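Local atomic coordinates of MmeI (Methylophilus methylotrophus, PDB entry 5HR4), a protein that probably methylates adenine in DNA at the N6 position using S-adenosyl-L-methionine, and belongs to the type IIL enzymes that join restriction and modification. Residues F195-F198 with A199-T202. Sequence-based numbering, arbitrary orientation.
Sequences FCLF and AEDT. With CA (calcium ion), chain G.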
loop_
_atom_site.group_PDB
_atom_site.type_symbol
_atom_site.label_atom_id
_atom_site.label_comp_id
_atom_site.label_asym_id
_atom_site.label_seq_id
_atom_site.Cartn_x
_atom_site.Cartn_y
_atom_site.Cartn_z
ATOM N N PHE A 195 -19.396 -17.557 -13.782
ATOM C CA PHE A 195 -20.514 -18.154 -13.064
ATOM C C PHE A 195 -20.834 -19.528 -13.624
ATOM O O PHE A 195 -21.111 -20.464 -12.873
ATOM C CB PHE A 195 -21.731 -17.238 -13.133
ATOM C CG PHE A 195 -22.977 -17.849 -12.573
ATOM C CD1 PHE A 195 -23.768 -18.677 -13.347
ATOM C CD2 PHE A 195 -23.366 -17.578 -11.276
ATOM C CE1 PHE A 195 -24.901 -19.238 -12.843
ATOM C CE2 PHE A 195 -24.513 -18.134 -10.760
ATOM C CZ PHE A 195 -25.286 -18.967 -11.544
ATOM N N CYS A 196 -20.793 -19.680 -14.940
ATOM C CA CYS A 196 -21.065 -20.997 -15.496
ATOM C C CYS A 196 -20.013 -22.011 -15.051
ATOM O O CYS A 196 -20.351 -23.162 -14.748
ATOM C CB CYS A 196 -21.164 -20.919 -17.019
ATOM S SG CYS A 196 -22.665 -20.078 -17.577
ATOM N N LEU A 197 -18.736 -21.609 -14.991
ATOM C CA LEU A 197 -17.712 -22.564 -14.582
ATOM C C LEU A 197 -17.934 -23.007 -13.145
ATOM O O LEU A 197 -17.837 -24.196 -12.831
ATOM C CB LEU A 197 -16.317 -21.970 -14.761
ATOM C CG LEU A 197 -15.945 -21.736 -16.222
ATOM C CD1 LEU A 197 -14.736 -20.859 -16.305
ATOM C CD2 LEU A 197 -15.693 -23.055 -16.919
ATOM N N PHE A 198 -18.288 -22.070 -12.269
ATOM C CA PHE A 198 -18.610 -22.425 -10.893
ATOM C C PHE A 198 -19.876 -23.279 -10.817
ATOM O O PHE A 198 -19.966 -24.201 -9.991
ATOM C CB PHE A 198 -18.761 -21.148 -10.067
ATOM C CG PHE A 198 -19.270 -21.379 -8.675
ATOM C CD1 PHE A 198 -18.398 -21.764 -7.662
ATOM C CD2 PHE A 198 -20.620 -21.213 -8.374
ATOM C CE1 PHE A 198 -18.856 -21.963 -6.354
ATOM C CE2 PHE A 198 -21.088 -21.408 -7.084
ATOM C CZ PHE A 198 -20.202 -21.789 -6.064
ATOM N N ALA A 199 -20.857 -22.999 -11.681
ATOM C CA ALA A 199 -22.173 -23.607 -11.529
ATOM C C ALA A 199 -22.166 -25.086 -11.888
ATOM O O ALA A 199 -22.872 -25.881 -11.251
ATOM C CB ALA A 199 -23.209 -22.864 -12.372
ATOM N N GLU A 200 -21.405 -25.487 -12.911
ATOM C CA GLU A 200 -21.454 -26.896 -13.292
ATOM C C GLU A 200 -20.717 -27.784 -12.292
ATOM O O GLU A 200 -20.972 -28.995 -12.249
ATOM C CB GLU A 200 -20.898 -27.109 -14.697
ATOM C CG GLU A 200 -19.431 -26.790 -14.876
ATOM C CD GLU A 200 -19.000 -26.997 -16.330
ATOM O OE1 GLU A 200 -19.750 -27.711 -17.044
ATOM O OE2 GLU A 200 -17.932 -26.464 -16.756
ATOM N N ASP A 201 -19.834 -27.200 -11.482
ATOM C CA ASP A 201 -19.053 -27.915 -10.484
ATOM C C ASP A 201 -19.725 -27.913 -9.119
ATOM O O ASP A 201 -19.157 -28.411 -8.141
ATOM C CB ASP A 201 -17.661 -27.294 -10.385
ATOM C CG ASP A 201 -16.788 -27.695 -11.522
ATOM O OD1 ASP A 201 -17.196 -28.657 -12.218
ATOM O OD2 ASP A 201 -15.715 -27.070 -11.706
ATOM N N THR A 202 -20.901 -27.341 -9.039
ATOM C CA THR A 202 -21.745 -27.373 -7.869
ATOM C C THR A 202 -23.090 -27.927 -8.343
ATOM O O THR A 202 -23.203 -28.480 -9.450
ATOM C CB THR A 202 -21.803 -25.973 -7.254
ATOM O OG1 THR A 202 -20.457 -25.546 -6.960
ATOM C CG2 THR A 202 -22.598 -25.989 -5.967
HETATM CA CA CA G . -15.300 -28.398 -13.705
HETATM O O HOH W 1 -16.782 -29.432 -15.293
#
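Phe195 meets Ala199 one helical turn on. Its carbonyl O accepts a hydrogen bond from the amide N of Ala199 at 2.8 Å, and its ring carbon CE1 lies 4.0 Å from Ala199 CB. The ring also packs on Ile257. Cys196 O accepts a hydrogen bond from Glu200 N at 3.1 Å, a regular helical bond. Leu197 and Glu200 run side by side, with CD2 of Leu197 4.1 Å from OE2 of Glu200. The Glu200 side chain leaves with CG between the backbone N and the carbonyl carbon (chi1 64°), which lays CG beside Leu197 O; the chain beyond CG is extended. Its OE1 is held by the backbone N of Gln211, so this buried carboxylate has a donor from the next helix. Phe198 turns its ring to Thr202, whose OG1 sits 3.8 Å above one face, offset toward the rim. The same OG1 makes a weak hydrogen bond of 3.4 Å to Phe198 O, which also takes a weak bond from Asp201 N. The Phe198 ring reaches helix 416-440 at Leu428 and Gln432. At Phe198 an alanine would lose the ring, and would probably leave a gap beside Thr202 OG1 and against Leu428 and Gln432. Near the end of the helix, Asp201 grips the calcium ion with both carboxylate oxygens, OD1 and OD2 each at 2.4 Å. OD2 also accepts a hydrogen bond from the backbone N of Trp287, which should help fix the carboxylate. OE1 of Gln158, the backbone O atoms of Cys283 and Leu285, and a water complete the ligands. This is the C-terminal part of helix 183-200 in the helicase spacer region, leading into a bidentate aspartate of the calcium site.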